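Local coordinates for cobalamin biosynthesis protein CobN (Mycobacterium tuberculosis, PDB 7C6O) that probably acts as the large, catalytic subunit of cobaltochelatase, which inserts cobalt into the corrin ring during cobalamin biosynthesis, at residues Pro343-Arg348 against Gly576-Leu581; Asn560-Pro565 against Gly598-Arg603; Leu569-Ser574 against Lys602-Ala607. All coordinates share one frame; numbering follows the deposited sequence. Where two conformers were deposited one is given.

Contact 1 (Pro343-Arg348 against Gly576-Leu581); sequences PERCAR and GPDAAL
R345 and R348, one helical turn apart on helix 343-361, converge on a single carboxylate, that of D578 on the short helix 576-581. Four charge-assisted hydrogen bonds join the two segments. R345 meets D578 end-on: NH1 donates to OD1 (3.0 Å) and NH2 to OD2 (3.0 Å), both from above the carboxylate plane, and the guanidinium is turned 62° from that plane. R348 grips D578 side-on through its NE, 2.8 Å from OD1, and its NH2, 2.9 Å from OD2. These bonds are straighter, and the two planes lie only 32° apart. The two arginines reach each oxygen from opposite faces of the carboxylate, which is thereby fixed in rotation. E344, R345, R348 and D578 form a salt-bridge network in which D578 is the point where the two helices meet. Within helix 343-361, R345 turns its other edge to E344, NE standing 2.8 Å from OE1 and NH2 2.9 Å from OE2. R345 NH2 thus serves both acids, and its guanidinium is engaged along two edges, while R348 CB lies over one face. The R345 chain is bent at chi2 and chi3 and brings its guanidinium between E344 and D578. The positive charge has further partners: R348 NH1 forms a salt bridge with D583, and R345 NH1 also donates to the carbonyl of M571. Both arginines also touch V324 of strand 321-331.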
ATOM      1  N   PRO A 343     -23.016  16.173   7.754  1.00 18.23           N
ATOM      2  CA  PRO A 343     -23.316  15.708   9.121  1.00 18.27           C
ATOM      3  C   PRO A 343     -23.188  14.204   9.296  1.00 17.23           C
ATOM      4  O   PRO A 343     -22.759  13.742  10.361  1.00 18.63           O
ATOM      5  CB  PRO A 343     -24.760  16.183   9.339  1.00 20.69           C
ATOM      6  CG  PRO A 343     -24.951  17.300   8.361  1.00 24.05           C
ATOM      7  CD  PRO A 343     -24.133  16.930   7.165  1.00 19.65           C
ATOM      8  N   GLU A 344     -23.554  13.422   8.279  1.00 16.52           N
ATOM      9  CA  GLU A 344     -23.429  11.973   8.392  1.00 16.55           C
ATOM     10  C   GLU A 344     -21.966  11.554   8.483  1.00 13.52           C
ATOM     11  O   GLU A 344     -21.608  10.707   9.310  1.00 15.82           O
ATOM     12  CB  GLU A 344     -24.126  11.294   7.211  1.00 18.65           C
ATOM     13  CG  GLU A 344     -24.225   9.778   7.327  1.00 18.74           C
ATOM     14  CD  GLU A 344     -22.957   9.071   6.883  1.00 18.85           C
ATOM     15  OE1 GLU A 344     -22.245   9.615   6.010  1.00 19.14           O
ATOM     16  OE2 GLU A 344     -22.670   7.977   7.413  1.00 20.41           O
ATOM     17  N   ARG A 345     -21.102  12.140   7.648  1.00 14.08           N
ATOM     18  CA  ARG A 345     -19.678  11.838   7.742  1.00 12.72           C
ATOM     19  C   ARG A 345     -19.068  12.395   9.023  1.00 17.24           C
ATOM     20  O   ARG A 345     -18.108  11.820   9.549  1.00 15.74           O
ATOM     21  CB  ARG A 345     -18.939  12.376   6.517  1.00 12.56           C
ATOM     22  CG  ARG A 345     -19.248  11.647   5.209  1.00 15.12           C
ATOM     23  CD  ARG A 345     -18.636  10.243   5.172  1.00 13.22           C
ATOM     24  NE  ARG A 345     -19.493   9.241   5.805  1.00 13.00           N
ATOM     25  CZ  ARG A 345     -19.144   7.972   5.999  1.00 16.14           C
ATOM     26  NH1 ARG A 345     -17.948   7.543   5.616  1.00 12.91           N
ATOM     27  NH2 ARG A 345     -19.989   7.131   6.582  1.00 15.28           N
ATOM     28  N   CYS A 346     -19.602  13.509   9.532  1.00 16.94           N
ATOM     29  CA  CYS A 346     -19.182  13.992  10.843  1.00 15.69           C
ATOM     30  C   CYS A 346     -19.427  12.937  11.912  1.00 15.50           C
ATOM     31  O   CYS A 346     -18.606  12.757  12.820  1.00 15.87           O
ATOM     32  CB  CYS A 346     -19.920  15.284  11.198  1.00 16.08           C
ATOM     33  SG  CYS A 346     -19.305  16.762  10.366  1.00 18.16           S
ATOM     34  N   ALA A 347     -20.550  12.223  11.813  1.00 16.46           N
ATOM     35  CA  ALA A 347     -20.858  11.177  12.781  1.00 18.75           C
ATOM     36  C   ALA A 347     -19.858  10.030  12.698  1.00 19.62           C
ATOM     37  O   ALA A 347     -19.483   9.452  13.725  1.00 18.29           O
ATOM     38  CB  ALA A 347     -22.283  10.667  12.564  1.00 17.18           C
ATOM     39  N   ARG A 348     -19.415   9.687  11.488  1.00 18.72           N
ATOM     40  CA  ARG A 348     -18.425   8.623  11.340  1.00 17.35           C
ATOM     41  C   ARG A 348     -17.088   9.033  11.943  1.00 16.97           C
ATOM     42  O   ARG A 348     -16.455   8.250  12.661  1.00 16.70           O
ATOM     43  CB  ARG A 348     -18.263   8.252   9.866  1.00 15.55           C
ATOM     44  CG  ARG A 348     -17.131   7.267   9.595  1.00 16.41           C
ATOM     45  CD  ARG A 348     -17.458   5.857  10.085  1.00 17.20           C
ATOM     46  NE  ARG A 348     -18.513   5.227   9.293  1.00 14.78           N
ATOM     47  CZ  ARG A 348     -19.721   4.917   9.755  1.00 17.84           C
ATOM     48  NH1 ARG A 348     -20.038   5.165  11.019  1.00 15.28           N
ATOM     49  NH2 ARG A 348     -20.613   4.350   8.953  1.00 15.27           N
ATOM     50  N   GLY A 576     -18.777  -0.051   0.526  1.00 18.98           N
ATOM     51  CA  GLY A 576     -18.820  -1.340   1.178  1.00 16.59           C
ATOM     52  C   GLY A 576     -18.039  -1.436   2.476  1.00 13.54           C
ATOM     53  O   GLY A 576     -18.572  -1.867   3.503  1.00 15.53           O
ATOM     54  N   PRO A 577     -16.756  -1.059   2.457  1.00 14.69           N
ATOM     55  CA  PRO A 577     -15.974  -1.116   3.703  1.00 16.02           C
ATOM     56  C   PRO A 577     -16.555  -0.276   4.821  1.00 17.14           C
ATOM     57  O   PRO A 577     -16.419  -0.645   5.995  1.00 16.63           O
ATOM     58  CB  PRO A 577     -14.593  -0.601   3.273  1.00 15.27           C
ATOM     59  CG  PRO A 577     -14.518  -0.913   1.823  1.00 16.89           C
ATOM     60  CD  PRO A 577     -15.909  -0.720   1.298  1.00 14.97           C
ATOM     61  N   ASP A 578     -17.211   0.841   4.496  1.00 13.54           N
ATOM     62  CA  ASP A 578     -17.749   1.710   5.536  1.00 14.43           C
ATOM     63  C   ASP A 578     -19.012   1.119   6.151  1.00 14.53           C
ATOM     64  O   ASP A 578     -19.194   1.156   7.375  1.00 14.56           O
ATOM     65  CB  ASP A 578     -18.025   3.099   4.963  1.00 14.87           C
ATOM     66  CG  ASP A 578     -18.521   4.077   6.013  1.00 15.34           C
ATOM     67  OD1 ASP A 578     -17.680   4.762   6.634  1.00 16.98           O
ATOM     68  OD2 ASP A 578     -19.750   4.161   6.214  1.00 15.05           O
ATOM     69  N   ALA A 579     -19.899   0.572   5.315  1.00 14.61           N
ATOM     70  CA  ALA A 579     -21.116  -0.045   5.828  1.00 15.94           C
ATOM     71  C   ALA A 579     -20.800  -1.250   6.706  1.00 16.44           C
ATOM     72  O   ALA A 579     -21.461  -1.478   7.727  1.00 14.51           O
ATOM     73  CB  ALA A 579     -22.025  -0.454   4.670  1.00 16.77           C
ATOM     74  N   ALA A 580     -19.786  -2.030   6.330  1.00 14.83           N
ATOM     75  CA  ALA A 580     -19.451  -3.225   7.096  1.00 14.69           C
ATOM     76  C   ALA A 580     -18.771  -2.869   8.414  1.00 15.43           C
ATOM     77  O   ALA A 580     -19.179  -3.342   9.482  1.00 15.02           O
ATOM     78  CB  ALA A 580     -18.563  -4.150   6.263  1.00 10.23           C
ATOM     79  N   LEU A 581     -17.737  -2.026   8.364  1.00 13.24           N
ATOM     80  CA  LEU A 581     -16.889  -1.807   9.532  1.00 16.40           C
ATOM     81  C   LEU A 581     -17.428  -0.732  10.471  1.00 17.62           C
ATOM     82  O   LEU A 581     -17.284  -0.857  11.694  1.00 17.99           O
ATOM     83  CB  LEU A 581     -15.470  -1.441   9.088  1.00 14.99           C
ATOM     84  CG  LEU A 581     -14.399  -1.414  10.180  1.00 15.66           C
ATOM     85  CD1 LEU A 581     -14.354  -2.749  10.918  1.00 17.37           C
ATOM     86  CD2 LEU A 581     -13.037  -1.093   9.579  1.00 14.84           C
TER

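Contact 2 (Asn560-Pro565 against Gly598-Arg603); sequences NLEWLP and GTQAKR
Q600 of helix 595-604 lies against W563, which closes the 3-10 turn 561-563 in the loop after strand 551-555. From CB, the Q600 chain starts near the CZ2-CH2 side of the six-membered ring, where CB is 3.6 Å from W563 CZ2. With CG anti to the backbone N (chi1 -167°), the next methylene is carried over the ring face: CG stands 3.6 Å from the centroid of the six-membered ring and only 8° off its normal, a CH-pi contact. The same CG rests 3.5 Å from the carbonyl O of E562. A bend at chi2 then leads the amide across the ring, its plane inclined 62° to the indole. CD reaches the neighbourhood of W563 CZ3, and NE2 comes within 3.5 Å of that atom while giving its hydrogen bond to D946. Beside this pair, E562 packs on the next residue of the helix, its CB 3.8 Å from A601 CA and its OE2 3.9 Å from A601 CB. F943 of helix 942-947 touches both W563 and Q600. Across the two segments the contact is mostly van der Waals and CH-pi in kind, with no polar pair bonded between them, whereas the polar ends of E562 and Q600 bond to Y588 and D946, which implies that their orientation is set jointly by packing and by those outside hydrogen bonds.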
ATOM      1  N   ASN A 560     -10.416  -9.226   3.202  1.00 18.77           N
ATOM      2  CA  ASN A 560     -11.098  -8.688   2.033  1.00 16.68           C
ATOM      3  C   ASN A 560     -11.912  -7.432   2.310  1.00 15.65           C
ATOM      4  O   ASN A 560     -12.368  -6.795   1.354  1.00 15.26           O
ATOM      5  CB  ASN A 560     -12.013  -9.752   1.399  1.00 18.41           C
ATOM      6  CG  ASN A 560     -13.074 -10.287   2.359  1.00 20.25           C
ATOM      7  OD1 ASN A 560     -13.470  -9.626   3.319  1.00 20.52           O
ATOM      8  ND2 ASN A 560     -13.548 -11.499   2.085  1.00 20.79           N
ATOM      9  N   LEU A 561     -12.113  -7.055   3.574  0.57 13.39           N
ATOM     10  CA  LEU A 561     -12.967  -5.904   3.865  0.57 12.07           C
ATOM     11  C   LEU A 561     -12.419  -4.632   3.228  0.57 12.37           C
ATOM     12  O   LEU A 561     -13.160  -3.875   2.590  0.57 12.57           O
ATOM     13  CB  LEU A 561     -13.127  -5.725   5.376  0.57 13.21           C
ATOM     14  CG  LEU A 561     -14.095  -4.612   5.796  0.57 13.77           C
ATOM     15  CD1 LEU A 561     -14.914  -5.031   7.005  0.57 13.83           C
ATOM     16  CD2 LEU A 561     -13.359  -3.307   6.083  0.57 13.56           C
ATOM     17  N   GLU A 562     -11.117  -4.381   3.390  1.00 13.99           N
ATOM     18  CA  GLU A 562     -10.529  -3.174   2.821  1.00 15.49           C
ATOM     19  C   GLU A 562     -10.399  -3.236   1.305  1.00 14.63           C
ATOM     20  O   GLU A 562      -9.892  -2.280   0.708  1.00 15.12           O
ATOM     21  CB  GLU A 562      -9.161  -2.899   3.458  1.00 14.61           C
ATOM     22  CG  GLU A 562      -8.080  -3.940   3.172  1.00 13.76           C
ATOM     23  CD  GLU A 562      -8.070  -5.097   4.167  1.00 18.12           C
ATOM     24  OE1 GLU A 562      -9.139  -5.440   4.713  1.00 15.88           O
ATOM     25  OE2 GLU A 562      -6.981  -5.663   4.404  1.00 18.59           O
ATOM     26  N   TRP A 563     -10.851  -4.319   0.670  1.00 13.64           N
ATOM     27  CA  TRP A 563     -10.823  -4.445  -0.781  1.00 13.07           C
ATOM     28  C   TRP A 563     -12.219  -4.516  -1.385  1.00 14.07           C
ATOM     29  O   TRP A 563     -12.350  -4.804  -2.580  1.00 14.06           O
ATOM     30  CB  TRP A 563     -10.001  -5.672  -1.185  1.00 12.61           C
ATOM     31  CG  TRP A 563      -8.582  -5.575  -0.722  1.00 15.79           C
ATOM     32  CD1 TRP A 563      -8.058  -6.082   0.433  1.00 16.70           C
ATOM     33  CD2 TRP A 563      -7.508  -4.901  -1.389  1.00 16.05           C
ATOM     34  NE1 TRP A 563      -6.719  -5.773   0.520  1.00 15.35           N
ATOM     35  CE2 TRP A 563      -6.359  -5.048  -0.586  1.00 14.33           C
ATOM     36  CE3 TRP A 563      -7.406  -4.189  -2.589  1.00 17.14           C
ATOM     37  CZ2 TRP A 563      -5.122  -4.513  -0.944  1.00 15.22           C
ATOM     38  CZ3 TRP A 563      -6.176  -3.659  -2.944  1.00 20.19           C
ATOM     39  CH2 TRP A 563      -5.051  -3.824  -2.123  1.00 19.16           C
ATOM     40  N   LEU A 564     -13.259  -4.257  -0.595  1.00 12.55           N
ATOM     41  CA  LEU A 564     -14.616  -4.249  -1.108  1.00 12.64           C
ATOM     42  C   LEU A 564     -14.824  -3.056  -2.039  1.00 15.89           C
ATOM     43  O   LEU A 564     -14.126  -2.043  -1.934  1.00 15.17           O
ATOM     44  CB  LEU A 564     -15.620  -4.196   0.042  1.00 16.55           C
ATOM     45  CG  LEU A 564     -15.713  -5.418   0.959  1.00 16.32           C
ATOM     46  CD1 LEU A 564     -16.727  -5.162   2.061  1.00 18.35           C
ATOM     47  CD2 LEU A 564     -16.077  -6.665   0.166  1.00 17.55           C
ATOM     48  N   PRO A 565     -15.777  -3.157  -2.968  1.00 17.80           N
ATOM     49  CA  PRO A 565     -16.022  -2.042  -3.887  1.00 15.17           C
ATOM     50  C   PRO A 565     -16.412  -0.771  -3.146  1.00 14.44           C
ATOM     51  O   PRO A 565     -17.088  -0.801  -2.114  1.00 13.64           O
ATOM     52  CB  PRO A 565     -17.169  -2.550  -4.770  1.00 16.41           C
ATOM     53  CG  PRO A 565     -17.043  -4.033  -4.720  1.00 18.57           C
ATOM     54  CD  PRO A 565     -16.570  -4.347  -3.324  1.00 17.81           C
ATOM     55  N   GLY A 598      -0.858  -3.278   3.282  1.00 12.04           N
ATOM     56  CA  GLY A 598      -1.112  -2.682   4.584  1.00 12.87           C
ATOM     57  C   GLY A 598      -1.680  -1.282   4.470  1.00 14.18           C
ATOM     58  O   GLY A 598      -2.568  -0.895   5.236  1.00 12.59           O
ATOM     59  N   THR A 599      -1.180  -0.510   3.505  1.00 11.80           N
ATOM     60  CA  THR A 599      -1.658   0.852   3.301  1.00 12.13           C
ATOM     61  C   THR A 599      -3.132   0.874   2.916  1.00 12.43           C
ATOM     62  O   THR A 599      -3.877   1.775   3.326  1.00 12.06           O
ATOM     63  CB  THR A 599      -0.800   1.533   2.232  1.00 11.63           C
ATOM     64  OG1 THR A 599       0.554   1.615   2.694  1.00 14.01           O
ATOM     65  CG2 THR A 599      -1.307   2.923   1.931  1.00 12.77           C
ATOM     66  N   GLN A 600      -3.579  -0.117   2.140  1.00 10.72           N
ATOM     67  CA  GLN A 600      -4.983  -0.154   1.745  1.00 12.54           C
ATOM     68  C   GLN A 600      -5.888  -0.320   2.959  1.00 12.36           C
ATOM     69  O   GLN A 600      -6.962   0.289   3.031  1.00 11.28           O
ATOM     70  CB  GLN A 600      -5.225  -1.278   0.735  1.00 12.26           C
ATOM     71  CG  GLN A 600      -6.586  -1.207   0.031  1.00 14.17           C
ATOM     72  CD  GLN A 600      -6.695  -0.040  -0.948  1.00 15.89           C
ATOM     73  OE1 GLN A 600      -6.432   1.112  -0.601  1.00 19.73           O
ATOM     74  NE2 GLN A 600      -7.091  -0.339  -2.178  1.00 17.07           N
ATOM     75  N   ALA A 601      -5.464  -1.131   3.930  1.00 12.06           N
ATOM     76  CA  ALA A 601      -6.228  -1.256   5.165  1.00 12.63           C
ATOM     77  C   ALA A 601      -6.207   0.045   5.958  1.00 13.31           C
ATOM     78  O   ALA A 601      -7.219   0.427   6.558  1.00 12.08           O
ATOM     79  CB  ALA A 601      -5.681  -2.410   6.004  1.00 14.20           C
ATOM     80  N   LYS A 602      -5.064   0.741   5.970  1.00 12.33           N
ATOM     81  CA  LYS A 602      -4.977   2.023   6.667  1.00 11.07           C
ATOM     82  C   LYS A 602      -5.969   3.032   6.108  1.00 13.16           C
ATOM     83  O   LYS A 602      -6.568   3.810   6.859  1.00 14.28           O
ATOM     84  CB  LYS A 602      -3.561   2.594   6.564  1.00 11.27           C
ATOM     85  CG  LYS A 602      -2.481   1.810   7.294  1.00 11.42           C
ATOM     86  CD  LYS A 602      -1.091   2.322   6.913  1.00 13.43           C
ATOM     87  CE  LYS A 602      -0.806   3.705   7.488  1.00 13.20           C
ATOM     88  NZ  LYS A 602      -0.506   3.654   8.948  1.00 16.20           N
ATOM     89  N   ARG A 603      -6.154   3.036   4.788  1.00 12.66           N
ATOM     90  CA  ARG A 603      -6.880   4.106   4.118  1.00 13.28           C
ATOM     91  C   ARG A 603      -8.343   3.790   3.849  1.00 13.53           C
ATOM     92  O   ARG A 603      -9.166   4.712   3.847  1.00 14.80           O
ATOM     93  CB  ARG A 603      -6.186   4.460   2.798  1.00  9.72           C
ATOM     94  CG  ARG A 603      -4.749   4.907   2.999  1.00 13.35           C
ATOM     95  CD  ARG A 603      -4.061   5.276   1.695  1.00 10.16           C
ATOM     96  NE  ARG A 603      -2.705   5.752   1.954  1.00 10.52           N
ATOM     97  CZ  ARG A 603      -1.848   6.146   1.017  1.00 13.27           C
ATOM     98  NH1 ARG A 603      -2.196   6.132  -0.264  1.00 11.56           N
ATOM     99  NH2 ARG A 603      -0.636   6.554   1.367  1.00 13.21           N
TER

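Contact 3 (Leu569-Ser574 against Lys602-Ala607); sequences LGMSAS and KRRAHA
M571 and R604 cross at about a right angle, the thioether of one lying against the chain of the other. Bends at chi2 and chi3 (-47° and -67°) curl the methionine so that its SD rests 3.8 Å from R604 CA and near CB and CG, while CE is delivered over one face of the guanidinium, 3.6 Å from NH2. CG of M571 meanwhile sits 3.8 Å from the carbonyl O of R604. The guanidinium nitrogens donate to backbone oxygens: NH1 to the carbonyls of E562 and L564 and NH2 to that of K567, with a weak bond from NE to T568. The flat group is thus held by main-chain acceptors of the loop between strand 551-555 and helix 576-581, with the M571 methyl over one face of this buried group. L569 and R603 are arranged differently: they run side by side, pointing the same way, and meet through L569 CD1 and R603 CD at 4.1 Å. The R603 chain is extended from CG to NE, which takes its charge beyond the leucine to a salt bridge with E316. Between the two pairs a water bridges the backbones, accepting from M571 N (3.1 Å) and donating to R603 O (2.9 Å), the carbonyl near the C-terminal end of helix 595-604. The irregular segment 569-574 passes alongside that helix end, with helix 305-313 touching L569 and R603, and P577 of helix 576-581 packing on both M571 and R604.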
ATOM      1  N   LEU A 569     -10.409   6.133  -1.775  1.00 14.65           N
ATOM      2  CA  LEU A 569     -10.236   6.459  -0.366  1.00 17.15           C
ATOM      3  C   LEU A 569     -11.133   7.658  -0.080  1.00 16.92           C
ATOM      4  O   LEU A 569     -11.772   8.205  -0.984  1.00 17.68           O
ATOM      5  CB  LEU A 569      -8.768   6.727  -0.009  1.00 19.53           C
ATOM      6  CG  LEU A 569      -8.070   8.014  -0.454  1.00 19.63           C
ATOM      7  CD1 LEU A 569      -6.697   8.109   0.198  1.00 18.34           C
ATOM      8  CD2 LEU A 569      -7.943   8.087  -1.963  1.00 19.70           C
ATOM      9  N   GLY A 570     -11.183   8.062   1.184  1.00 13.24           N
ATOM     10  CA  GLY A 570     -12.195   9.014   1.597  1.00 15.53           C
ATOM     11  C   GLY A 570     -13.568   8.370   1.566  1.00 16.81           C
ATOM     12  O   GLY A 570     -14.457   8.810   0.829  1.00 14.13           O
ATOM     13  N   MET A 571     -13.747   7.323   2.374  1.00 13.41           N
ATOM     14  CA  MET A 571     -14.910   6.455   2.247  1.00 14.15           C
ATOM     15  C   MET A 571     -16.204   7.217   2.511  1.00 15.06           C
ATOM     16  O   MET A 571     -16.261   8.128   3.344  1.00 13.24           O
ATOM     17  CB  MET A 571     -14.798   5.269   3.207  1.00 13.65           C
ATOM     18  CG  MET A 571     -13.433   4.582   3.204  1.00 13.68           C
ATOM     19  SD  MET A 571     -12.774   4.244   1.556  1.00 16.61           S
ATOM     20  CE  MET A 571     -13.931   3.020   0.953  1.00 16.91           C
ATOM     21  N   SER A 572     -17.249   6.833   1.782  1.00 15.36           N
ATOM     22  CA  SER A 572     -18.588   7.387   1.922  1.00 16.54           C
ATOM     23  C   SER A 572     -19.496   6.384   2.618  1.00 15.76           C
ATOM     24  O   SER A 572     -19.119   5.236   2.879  1.00 15.24           O
ATOM     25  CB  SER A 572     -19.177   7.756   0.555  1.00 15.99           C
ATOM     26  OG  SER A 572     -19.542   6.595  -0.172  1.00 16.14           O
ATOM     27  N   ALA A 573     -20.721   6.831   2.905  1.00 15.10           N
ATOM     28  CA  ALA A 573     -21.705   5.950   3.520  1.00 15.96           C
ATOM     29  C   ALA A 573     -22.173   4.852   2.572  1.00 15.51           C
ATOM     30  O   ALA A 573     -22.718   3.842   3.032  1.00 13.98           O
ATOM     31  CB  ALA A 573     -22.905   6.764   4.012  1.00 14.58           C
ATOM     32  N   SER A 574     -21.976   5.017   1.265  1.00 12.88           N
ATOM     33  CA  SER A 574     -22.371   3.990   0.314  1.00 14.08           C
ATOM     34  C   SER A 574     -21.227   3.050  -0.042  1.00 14.54           C
ATOM     35  O   SER A 574     -21.409   2.169  -0.887  1.00 16.86           O
ATOM     36  CB  SER A 574     -22.940   4.630  -0.957  1.00 18.64           C
ATOM     37  OG  SER A 574     -21.940   5.326  -1.674  1.00 19.64           O
ATOM     38  N   LYS A 602      -5.064   0.741   5.970  1.00 12.33           N
ATOM     39  CA  LYS A 602      -4.977   2.023   6.667  1.00 11.07           C
ATOM     40  C   LYS A 602      -5.969   3.032   6.108  1.00 13.16           C
ATOM     41  O   LYS A 602      -6.568   3.810   6.859  1.00 14.28           O
ATOM     42  CB  LYS A 602      -3.561   2.594   6.564  1.00 11.27           C
ATOM     43  CG  LYS A 602      -2.481   1.810   7.294  1.00 11.42           C
ATOM     44  CD  LYS A 602      -1.091   2.322   6.913  1.00 13.43           C
ATOM     45  CE  LYS A 602      -0.806   3.705   7.488  1.00 13.20           C
ATOM     46  NZ  LYS A 602      -0.506   3.654   8.948  1.00 16.20           N
ATOM     47  N   ARG A 603      -6.154   3.036   4.788  1.00 12.66           N
ATOM     48  CA  ARG A 603      -6.880   4.106   4.118  1.00 13.28           C
ATOM     49  C   ARG A 603      -8.343   3.790   3.849  1.00 13.53           C
ATOM     50  O   ARG A 603      -9.166   4.712   3.847  1.00 14.80           O
ATOM     51  CB  ARG A 603      -6.186   4.460   2.798  1.00  9.72           C
ATOM     52  CG  ARG A 603      -4.749   4.907   2.999  1.00 13.35           C
ATOM     53  CD  ARG A 603      -4.061   5.276   1.695  1.00 10.16           C
ATOM     54  NE  ARG A 603      -2.705   5.752   1.954  1.00 10.52           N
ATOM     55  CZ  ARG A 603      -1.848   6.146   1.017  1.00 13.27           C
ATOM     56  NH1 ARG A 603      -2.196   6.132  -0.264  1.00 11.56           N
ATOM     57  NH2 ARG A 603      -0.636   6.554   1.367  1.00 13.21           N
ATOM     58  N   ARG A 604      -8.700   2.526   3.626  1.00 12.88           N
ATOM     59  CA  ARG A 604     -10.089   2.177   3.354  1.00 12.89           C
ATOM     60  C   ARG A 604     -10.788   1.532   4.547  1.00 14.41           C
ATOM     61  O   ARG A 604     -11.998   1.293   4.482  1.00 14.90           O
ATOM     62  CB  ARG A 604     -10.178   1.259   2.126  1.00 11.80           C
ATOM     63  CG  ARG A 604      -9.541   1.867   0.876  1.00 13.73           C
ATOM     64  CD  ARG A 604      -9.783   1.044  -0.384  1.00 13.25           C
ATOM     65  NE  ARG A 604     -11.074   1.324  -1.016  1.00 13.13           N
ATOM     66  CZ  ARG A 604     -12.041   0.425  -1.167  1.00 11.22           C
ATOM     67  NH1 ARG A 604     -11.864  -0.818  -0.736  1.00 10.55           N
ATOM     68  NH2 ARG A 604     -13.179   0.763  -1.760  1.00 12.89           N
ATOM     69  N   ALA A 605     -10.068   1.270   5.643  1.00 11.84           N
ATOM     70  CA  ALA A 605     -10.684   0.678   6.825  1.00 13.61           C
ATOM     71  C   ALA A 605     -10.082   1.235   8.113  1.00 16.12           C
ATOM     72  O   ALA A 605     -10.076   0.550   9.142  1.00 14.76           O
ATOM     73  CB  ALA A 605     -10.561  -0.849   6.800  1.00 12.45           C
ATOM     74  N   HIS A 606      -9.586   2.478   8.065  1.00 13.45           N
ATOM     75  CA  HIS A 606      -8.960   3.198   9.176  1.00 14.20           C
ATOM     76  C   HIS A 606      -8.120   2.310  10.090  1.00 11.38           C
ATOM     77  O   HIS A 606      -8.125   2.489  11.312  1.00 15.44           O
ATOM     78  CB  HIS A 606     -10.017   3.944  10.005  1.00 13.83           C
ATOM     79  CG  HIS A 606     -11.109   3.071  10.543  1.00 14.90           C
ATOM     80  ND1 HIS A 606     -12.330   2.938   9.917  1.00 14.73           N
ATOM     81  CD2 HIS A 606     -11.175   2.307  11.660  1.00 12.32           C
ATOM     82  CE1 HIS A 606     -13.096   2.122  10.618  1.00 14.56           C
ATOM     83  NE2 HIS A 606     -12.417   1.723  11.679  1.00 14.78           N
ATOM     84  N   ALA A 607      -7.376   1.373   9.511  1.00 12.47           N
ATOM     85  CA  ALA A 607      -6.668   0.389  10.315  1.00 13.10           C
ATOM     86  C   ALA A 607      -5.483   1.013  11.043  1.00 15.83           C
ATOM     87  O   ALA A 607      -4.819   1.918  10.530  1.00 13.58           O
ATOM     88  CB  ALA A 607      -6.180  -0.764   9.438  1.00 14.99           C
TER
HETATM   89  O   HOH W   1     -11.009   6.937   3.781  1.00 15.26           O

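In the fold
From the N terminus, helix 343-361 comes first, following strand 337-341 at the edge of the seven-stranded sheet. Contact 1 closes the longest loop, returning the chain after 227 residues to helix 576-581. Contacts 2 and 3 close shorter loops from the connection between strand 551-555 and helix 576-581; they end on the same stretch, around helix 595-604, sharing K602 and R603, and both cross contact 1. Contacts 2 and 3 also meet where L561 packs on A605, and contacts 1 and 3 where L581 packs on H606. G576 N probably bonds P565 O, linking contacts 1 and 2. Together they tie the 343-361 helix to the region around strands 551-555, 586-591 and 608-612.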